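Local atomic coordinates of D-alanyl-D-alanine carboxypeptidase (Streptococcus pneumoniae R6, PDB entry 1XP4), a protein that probably removes the C-terminal D-alanine from the peptide side chains of cell-wall precursors, as a penicillin-binding protein of the S11 peptidase family. Residues I18-E30 and D353-P367. Sequence-based numbering, arbitrary orientation.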
ATOM      1  N   ILE A  18      -6.588  -3.967 -10.040  1.00 11.81           N
ATOM      2  CA  ILE A  18      -7.399  -4.277  -8.872  1.00 13.07           C
ATOM      3  C   ILE A  18      -7.454  -3.025  -8.015  1.00 14.05           C
ATOM      4  O   ILE A  18      -6.493  -2.258  -7.955  1.00 15.61           O
ATOM      5  CB  ILE A  18      -6.807  -5.428  -8.023  1.00 14.08           C
ATOM      6  CG1 ILE A  18      -7.836  -5.879  -6.981  1.00 11.71           C
ATOM      7  CG2 ILE A  18      -5.532  -4.963  -7.318  1.00 13.24           C
ATOM      8  CD1 ILE A  18      -7.433  -7.115  -6.198  1.00 10.25           C
ATOM      9  N   ALA A  19      -8.586  -2.822  -7.356  1.00 13.13           N
ATOM     10  CA  ALA A  19      -8.771  -1.668  -6.498  1.00 12.62           C
ATOM     11  C   ALA A  19      -9.298  -2.152  -5.156  1.00 13.71           C
ATOM     12  O   ALA A  19     -10.187  -3.003  -5.109  1.00 16.42           O
ATOM     13  CB  ALA A  19      -9.763  -0.713  -7.138  1.00 12.42           C
ATOM     14  N   VAL A  20      -8.758  -1.626  -4.063  1.00 13.08           N
ATOM     15  CA  VAL A  20      -9.232  -2.035  -2.741  1.00 15.55           C
ATOM     16  C   VAL A  20      -9.362  -0.874  -1.772  1.00 16.15           C
ATOM     17  O   VAL A  20      -8.662   0.129  -1.896  1.00 16.35           O
ATOM     18  CB  VAL A  20      -8.305  -3.089  -2.091  1.00 12.75           C
ATOM     19  CG1 VAL A  20      -8.301  -4.339  -2.926  1.00 15.82           C
ATOM     20  CG2 VAL A  20      -6.898  -2.538  -1.937  1.00 11.43           C
ATOM     21  N   GLU A  21     -10.279  -1.009  -0.819  1.00 15.97           N
ATOM     22  CA  GLU A  21     -10.459   0.027   0.187  1.00 16.09           C
ATOM     23  C   GLU A  21      -9.336  -0.272   1.162  1.00 14.02           C
ATOM     24  O   GLU A  21      -9.307  -1.331   1.776  1.00 15.23           O
ATOM     25  CB  GLU A  21     -11.825  -0.110   0.848  1.00 15.84           C
ATOM     26  CG  GLU A  21     -12.180   1.017   1.792  1.00 18.24           C
ATOM     27  CD  GLU A  21     -11.551   0.850   3.152  1.00 22.59           C
ATOM     28  OE1 GLU A  21     -11.724  -0.237   3.750  1.00 22.48           O
ATOM     29  OE2 GLU A  21     -10.894   1.804   3.627  1.00 26.75           O
ATOM     30  N   ALA A  22      -8.396   0.657   1.276  1.00 13.35           N
ATOM     31  CA  ALA A  22      -7.222   0.480   2.126  1.00 12.93           C
ATOM     32  C   ALA A  22      -7.446  -0.191   3.468  1.00 13.74           C
ATOM     33  O   ALA A  22      -6.887  -1.259   3.737  1.00 15.57           O
ATOM     34  CB  ALA A  22      -6.530   1.812   2.343  1.00 10.07           C
ATOM     35  N   ASN A  23      -8.273   0.421   4.305  1.00 11.99           N
ATOM     36  CA  ASN A  23      -8.490  -0.108   5.629  1.00 12.82           C
ATOM     37  C   ASN A  23      -8.942  -1.558   5.752  1.00 14.94           C
ATOM     38  O   ASN A  23      -8.333  -2.330   6.503  1.00 13.84           O
ATOM     39  CB  ASN A  23      -9.441   0.793   6.397  1.00 16.75           C
ATOM     40  CG  ASN A  23      -9.363   0.555   7.880  1.00 20.59           C
ATOM     41  OD1 ASN A  23      -8.305   0.192   8.393  1.00 24.72           O
ATOM     42  ND2 ASN A  23     -10.468   0.767   8.586  1.00 20.78           N
ATOM     43  N   THR A  24      -9.990  -1.952   5.033  1.00 13.63           N
ATOM     44  CA  THR A  24     -10.465  -3.328   5.153  1.00 13.27           C
ATOM     45  C   THR A  24      -9.902  -4.288   4.116  1.00 14.40           C
ATOM     46  O   THR A  24     -10.045  -5.500   4.250  1.00 16.91           O
ATOM     47  CB  THR A  24     -11.998  -3.400   5.093  1.00 13.07           C
ATOM     48  OG1 THR A  24     -12.448  -3.022   3.785  1.00 12.58           O
ATOM     49  CG2 THR A  24     -12.607  -2.466   6.130  1.00 11.27           C
ATOM     50  N   GLY A  25      -9.255  -3.751   3.088  1.00 15.11           N
ATOM     51  CA  GLY A  25      -8.696  -4.602   2.056  1.00 14.07           C
ATOM     52  C   GLY A  25      -9.775  -5.220   1.187  1.00 14.22           C
ATOM     53  O   GLY A  25      -9.525  -6.190   0.460  1.00 15.67           O
ATOM     54  N   LYS A  26     -10.979  -4.662   1.263  1.00 11.04           N
ATOM     55  CA  LYS A  26     -12.093  -5.161   0.477  1.00 10.00           C
ATOM     56  C   LYS A  26     -11.860  -4.841  -0.990  1.00 11.64           C
ATOM     57  O   LYS A  26     -11.450  -3.735  -1.342  1.00 15.13           O
ATOM     58  CB  LYS A  26     -13.402  -4.527   0.937  1.00  6.27           C
ATOM     59  CG  LYS A  26     -14.573  -4.947   0.087  1.00  6.17           C
ATOM     60  CD  LYS A  26     -15.839  -4.179   0.421  1.00  3.81           C
ATOM     61  CE  LYS A  26     -16.952  -4.498  -0.585  1.00  1.81           C
ATOM     62  NZ  LYS A  26     -17.339  -5.954  -0.601  1.00  2.60           N
ATOM     63  N   ILE A  27     -12.126  -5.814  -1.849  1.00 13.18           N
ATOM     64  CA  ILE A  27     -11.932  -5.630  -3.282  1.00 15.00           C
ATOM     65  C   ILE A  27     -13.124  -4.922  -3.934  1.00 16.23           C
ATOM     66  O   ILE A  27     -14.268  -5.362  -3.814  1.00 17.51           O
ATOM     67  CB  ILE A  27     -11.681  -6.993  -3.963  1.00 13.79           C
ATOM     68  CG1 ILE A  27     -10.400  -7.610  -3.390  1.00 12.63           C
ATOM     69  CG2 ILE A  27     -11.604  -6.819  -5.468  1.00  8.90           C
ATOM     70  CD1 ILE A  27     -10.138  -9.036  -3.820  1.00 12.58           C
ATOM     71  N   LEU A  28     -12.845  -3.823  -4.626  1.00 16.64           N
ATOM     72  CA  LEU A  28     -13.895  -3.048  -5.277  1.00 17.65           C
ATOM     73  C   LEU A  28     -13.953  -3.272  -6.791  1.00 18.50           C
ATOM     74  O   LEU A  28     -15.010  -3.134  -7.414  1.00 21.12           O
ATOM     75  CB  LEU A  28     -13.685  -1.563  -4.981  1.00 17.83           C
ATOM     76  CG  LEU A  28     -13.569  -1.194  -3.502  1.00 18.77           C
ATOM     77  CD1 LEU A  28     -13.287   0.294  -3.373  1.00 17.40           C
ATOM     78  CD2 LEU A  28     -14.854  -1.571  -2.773  1.00 17.93           C
ATOM     79  N   TYR A  29     -12.811  -3.603  -7.379  1.00 16.09           N
ATOM     80  CA  TYR A  29     -12.727  -3.847  -8.807  1.00 14.46           C
ATOM     81  C   TYR A  29     -11.525  -4.713  -9.138  1.00 18.37           C
ATOM     82  O   TYR A  29     -10.467  -4.607  -8.513  1.00 18.48           O
ATOM     83  CB  TYR A  29     -12.596  -2.544  -9.584  1.00 13.15           C
ATOM     84  CG  TYR A  29     -12.481  -2.784 -11.068  1.00 10.06           C
ATOM     85  CD1 TYR A  29     -13.613  -3.012 -11.837  1.00 10.67           C
ATOM     86  CD2 TYR A  29     -11.240  -2.881 -11.685  1.00  8.53           C
ATOM     87  CE1 TYR A  29     -13.518  -3.339 -13.179  1.00 10.85           C
ATOM     88  CE2 TYR A  29     -11.134  -3.210 -13.028  1.00  9.92           C
ATOM     89  CZ  TYR A  29     -12.279  -3.437 -13.766  1.00 10.02           C
ATOM     90  OH  TYR A  29     -12.203  -3.765 -15.094  1.00 13.60           O
ATOM     91  N   GLU A  30     -11.675  -5.551 -10.152  1.00 19.59           N
ATOM     92  CA  GLU A  30     -10.584  -6.420 -10.529  1.00 21.00           C
ATOM     93  C   GLU A  30     -10.680  -6.850 -11.984  1.00 21.70           C
ATOM     94  O   GLU A  30     -11.768  -6.891 -12.559  1.00 21.64           O
ATOM     95  CB  GLU A  30     -10.569  -7.630  -9.581  1.00 21.49           C
ATOM     96  CG  GLU A  30     -10.637  -9.005 -10.220  1.00 23.57           C
ATOM     97  CD  GLU A  30     -11.954  -9.291 -10.908  1.00 25.60           C
ATOM     98  OE1 GLU A  30     -13.011  -9.063 -10.284  1.00 31.08           O
ATOM     99  OE2 GLU A  30     -11.933  -9.754 -12.070  1.00 24.64           O
ATOM    100  N   ASP A 353     -20.066  -9.265   5.226  1.00 19.78           N
ATOM    101  CA  ASP A 353     -20.133  -8.876   3.831  1.00 21.35           C
ATOM    102  C   ASP A 353     -20.604 -10.036   2.947  1.00 22.76           C
ATOM    103  O   ASP A 353     -20.030 -11.124   2.975  1.00 24.93           O
ATOM    104  CB  ASP A 353     -18.742  -8.405   3.400  1.00 22.13           C
ATOM    105  CG  ASP A 353     -18.745  -7.684   2.075  1.00 23.50           C
ATOM    106  OD1 ASP A 353     -19.689  -7.878   1.282  1.00 24.48           O
ATOM    107  OD2 ASP A 353     -17.782  -6.930   1.819  1.00 23.10           O
ATOM    108  N   LYS A 354     -21.651  -9.790   2.164  1.00 22.31           N
ATOM    109  CA  LYS A 354     -22.208 -10.787   1.249  1.00 19.19           C
ATOM    110  C   LYS A 354     -22.134 -10.266  -0.191  1.00 19.40           C
ATOM    111  O   LYS A 354     -22.746 -10.820  -1.103  1.00 20.39           O
ATOM    112  CB  LYS A 354     -23.668 -11.070   1.610  1.00 16.00           C
ATOM    113  CG  LYS A 354     -23.870 -11.518   3.045  1.00 17.06           C
ATOM    114  CD  LYS A 354     -25.344 -11.755   3.358  1.00 18.14           C
ATOM    115  CE  LYS A 354     -25.545 -12.094   4.835  1.00 19.27           C
ATOM    116  NZ  LYS A 354     -26.976 -12.304   5.208  1.00 17.44           N
ATOM    117  N   ASP A 355     -21.367  -9.198  -0.382  1.00 18.84           N
ATOM    118  CA  ASP A 355     -21.209  -8.562  -1.683  1.00 18.54           C
ATOM    119  C   ASP A 355     -19.735  -8.647  -2.119  1.00 18.68           C
ATOM    120  O   ASP A 355     -19.117  -7.645  -2.483  1.00 20.06           O
ATOM    121  CB  ASP A 355     -21.647  -7.102  -1.559  1.00 18.46           C
ATOM    122  CG  ASP A 355     -21.905  -6.448  -2.891  1.00 16.94           C
ATOM    123  OD1 ASP A 355     -21.429  -6.980  -3.908  1.00 14.17           O
ATOM    124  OD2 ASP A 355     -22.575  -5.393  -2.912  1.00 20.40           O
ATOM    125  N   LEU A 356     -19.187  -9.855  -2.087  1.00 17.07           N
ATOM    126  CA  LEU A 356     -17.791 -10.082  -2.434  1.00 16.44           C
ATOM    127  C   LEU A 356     -17.460  -9.947  -3.906  1.00 17.73           C
ATOM    128  O   LEU A 356     -18.054 -10.608  -4.752  1.00 21.12           O
ATOM    129  CB  LEU A 356     -17.362 -11.461  -1.949  1.00 13.27           C
ATOM    130  CG  LEU A 356     -17.751 -11.724  -0.493  1.00 14.59           C
ATOM    131  CD1 LEU A 356     -17.260 -13.089  -0.081  1.00 12.32           C
ATOM    132  CD2 LEU A 356     -17.177 -10.631   0.413  1.00 12.94           C
ATOM    133  N   ILE A 357     -16.489  -9.092  -4.202  1.00 16.48           N
ATOM    134  CA  ILE A 357     -16.043  -8.859  -5.565  1.00 14.51           C
ATOM    135  C   ILE A 357     -14.716  -9.592  -5.721  1.00 14.24           C
ATOM    136  O   ILE A 357     -13.813  -9.420  -4.905  1.00 14.13           O
ATOM    137  CB  ILE A 357     -15.853  -7.349  -5.802  1.00 16.76           C
ATOM    138  CG1 ILE A 357     -17.172  -6.637  -5.502  1.00 15.56           C
ATOM    139  CG2 ILE A 357     -15.386  -7.073  -7.234  1.00 11.68           C
ATOM    140  CD1 ILE A 357     -17.060  -5.163  -5.467  1.00 16.90           C
ATOM    141  N   GLY A 358     -14.595 -10.408  -6.761  1.00 13.19           N
ATOM    142  CA  GLY A 358     -13.368 -11.161  -6.956  1.00 13.70           C
ATOM    143  C   GLY A 358     -13.229 -12.151  -5.818  1.00 13.78           C
ATOM    144  O   GLY A 358     -14.129 -12.952  -5.581  1.00 14.68           O
ATOM    145  N   GLN A 359     -12.111 -12.109  -5.104  1.00 14.75           N
ATOM    146  CA  GLN A 359     -11.916 -13.009  -3.970  1.00 16.19           C
ATOM    147  C   GLN A 359     -12.478 -12.323  -2.722  1.00 16.08           C
ATOM    148  O   GLN A 359     -12.311 -12.802  -1.604  1.00 13.97           O
ATOM    149  CB  GLN A 359     -10.430 -13.315  -3.781  1.00 14.91           C
ATOM    150  CG  GLN A 359      -9.734 -13.667  -5.075  1.00 19.09           C
ATOM    151  CD  GLN A 359      -8.373 -14.283  -4.859  1.00 21.90           C
ATOM    152  OE1 GLN A 359      -8.264 -15.438  -4.451  1.00 23.01           O
ATOM    153  NE2 GLN A 359      -7.322 -13.513  -5.125  1.00 22.52           N
ATOM    154  N   GLY A 360     -13.147 -11.193  -2.942  1.00 18.21           N
ATOM    155  CA  GLY A 360     -13.752 -10.438  -1.858  1.00 18.08           C
ATOM    156  C   GLY A 360     -12.804  -9.488  -1.153  1.00 19.34           C
ATOM    157  O   GLY A 360     -12.937  -8.265  -1.253  1.00 17.48           O
ATOM    158  N   TYR A 361     -11.843 -10.062  -0.433  1.00 18.72           N
ATOM    159  CA  TYR A 361     -10.863  -9.293   0.318  1.00 17.86           C
ATOM    160  C   TYR A 361      -9.439  -9.777   0.051  1.00 20.53           C
ATOM    161  O   TYR A 361      -9.224 -10.952  -0.249  1.00 23.29           O
ATOM    162  CB  TYR A 361     -11.162  -9.407   1.815  1.00 16.13           C
ATOM    163  CG  TYR A 361     -12.412  -8.687   2.262  1.00 14.05           C
ATOM    164  CD1 TYR A 361     -13.676  -9.144   1.899  1.00 13.08           C
ATOM    165  CD2 TYR A 361     -12.323  -7.521   3.017  1.00 13.88           C
ATOM    166  CE1 TYR A 361     -14.824  -8.449   2.276  1.00 17.58           C
ATOM    167  CE2 TYR A 361     -13.454  -6.821   3.399  1.00 17.24           C
ATOM    168  CZ  TYR A 361     -14.702  -7.283   3.025  1.00 18.74           C
ATOM    169  OH  TYR A 361     -15.817  -6.561   3.384  1.00 18.35           O
ATOM    170  N   ILE A 362      -8.468  -8.868   0.159  1.00 20.57           N
ATOM    171  CA  ILE A 362      -7.066  -9.232  -0.041  1.00 19.79           C
ATOM    172  C   ILE A 362      -6.462  -9.671   1.293  1.00 20.31           C
ATOM    173  O   ILE A 362      -5.247  -9.777   1.440  1.00 21.94           O
ATOM    174  CB  ILE A 362      -6.224  -8.050  -0.590  1.00 19.51           C
ATOM    175  CG1 ILE A 362      -6.301  -6.858   0.367  1.00 16.73           C
ATOM    176  CG2 ILE A 362      -6.698  -7.679  -1.984  1.00 16.70           C
ATOM    177  CD1 ILE A 362      -5.233  -5.805   0.111  1.00 14.45           C
ATOM    178  N   THR A 363      -7.330  -9.914   2.266  1.00 22.42           N
ATOM    179  CA  THR A 363      -6.922 -10.349   3.595  1.00 25.37           C
ATOM    180  C   THR A 363      -7.921 -11.411   4.050  1.00 27.15           C
ATOM    181  O   THR A 363      -9.091 -11.354   3.687  1.00 29.64           O
ATOM    182  CB  THR A 363      -6.912  -9.152   4.585  1.00 24.29           C
ATOM    183  OG1 THR A 363      -6.565  -9.607   5.895  1.00 26.30           O
ATOM    184  CG2 THR A 363      -8.266  -8.482   4.637  1.00 24.52           C
ATOM    185  N   THR A 364      -7.471 -12.388   4.829  1.00 28.24           N
ATOM    186  CA  THR A 364      -8.374 -13.439   5.284  1.00 30.79           C
ATOM    187  C   THR A 364      -9.315 -12.912   6.349  1.00 33.13           C
ATOM    188  O   THR A 364     -10.225 -13.616   6.784  1.00 33.21           O
ATOM    189  CB  THR A 364      -7.621 -14.614   5.899  1.00 29.56           C
ATOM    190  OG1 THR A 364      -7.286 -14.303   7.255  1.00 32.09           O
ATOM    191  CG2 THR A 364      -6.348 -14.886   5.129  1.00 32.31           C
ATOM    192  N   GLU A 365      -9.087 -11.674   6.776  1.00 35.89           N
ATOM    193  CA  GLU A 365      -9.916 -11.071   7.801  1.00 38.16           C
ATOM    194  C   GLU A 365     -10.989 -10.191   7.224  1.00 38.68           C
ATOM    195  O   GLU A 365     -10.750  -9.414   6.302  1.00 38.11           O
ATOM    196  CB  GLU A 365      -9.084 -10.222   8.746  1.00 43.57           C
ATOM    197  CG  GLU A 365      -7.909 -10.936   9.362  1.00 53.21           C
ATOM    198  CD  GLU A 365      -7.311 -10.142  10.499  1.00 57.69           C
ATOM    199  OE1 GLU A 365      -7.947 -10.105  11.579  1.00 60.28           O
ATOM    200  OE2 GLU A 365      -6.221  -9.551  10.306  1.00 59.93           O
ATOM    201  N   ARG A 366     -12.183 -10.327   7.780  1.00 39.41           N
ATOM    202  CA  ARG A 366     -13.308  -9.518   7.364  1.00 39.48           C
ATOM    203  C   ARG A 366     -13.403  -8.437   8.434  1.00 37.00           C
ATOM    204  O   ARG A 366     -13.118  -8.691   9.605  1.00 34.82           O
ATOM    205  CB  ARG A 366     -14.560 -10.386   7.263  1.00 41.84           C
ATOM    206  CG  ARG A 366     -14.704 -11.050   5.878  1.00 48.51           C
ATOM    207  CD  ARG A 366     -13.353 -11.532   5.321  1.00 50.74           C
ATOM    208  NE  ARG A 366     -13.475 -12.252   4.053  1.00 53.95           N
ATOM    209  CZ  ARG A 366     -12.444 -12.776   3.388  1.00 55.66           C
ATOM    210  NH1 ARG A 366     -11.213 -12.658   3.867  1.00 56.40           N
ATOM    211  NH2 ARG A 366     -12.643 -13.428   2.249  1.00 54.83           N
ATOM    212  N   PRO A 367     -13.784  -7.211   8.042  1.00 36.74           N
ATOM    213  CA  PRO A 367     -13.901  -6.072   8.960  1.00 36.60           C
ATOM    214  C   PRO A 367     -14.662  -6.250  10.267  1.00 37.33           C
ATOM    215  O   PRO A 367     -15.829  -6.653  10.292  1.00 37.83           O
ATOM    216  CB  PRO A 367     -14.504  -4.978   8.084  1.00 35.35           C
ATOM    217  CG  PRO A 367     -15.302  -5.745   7.082  1.00 34.96           C
ATOM    218  CD  PRO A 367     -14.362  -6.873   6.729  1.00 36.54           C
TER
HETATM  219  O   HOH W   1     -15.312  -7.198  -2.236  1.00  1.84           O
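D353 meets K26 at the start of the loop. Its OD2 takes K26 NZ on the syn lone pair, in a salt bridge of 2.6 Å between those two atoms. The anti lone pair of OD2 takes the Y361 hydroxyl. OD1 accepts from the backbone N of D355, an Asx turn that holds the carboxylate. D355 O also receives K26 NZ, which lies well above the carbonyl plane; the D355 carboxylate pairs with R318. The I357 side chain points toward the strand, and its CD1 lies beside the carbonyl oxygens of I27 and L28. A water ties I357 N and G360 O to I27 O and K26 NZ. Residues I357 to G360 form a type II' turn, closed by G360 N to I357 O. The turn rests on I27, whose CD1 lies 3.8 Å from G360 C. G360 O accepts I27 N. Here the loop between strands 345-350 and 368-373 of the C-terminal domain docks on 26-31, an outer strand of the five-stranded antiparallel sheet of the peptidase domain. K26 and Y361 make a single beta bridge. The Y361 ring lies with one face on K26, CA 3.9 Å from the ring centroid in a CH-pi contact. T24 O sits at the ring edge, and R366 CD lies over the opposite face. I362 N gives a nearly straight bond to G25 O, 2.9 Å away. With chi1 at 58°, I362 turns CG1 over G25, while CG2 meets V20 CG1 tip to tip at 3.8 Å. I362 also touches Y171 and R178 of helix 170-183. T363 CG2 packs on T24 O. P367 CB closes against T24 CG2 at 3.7 Å.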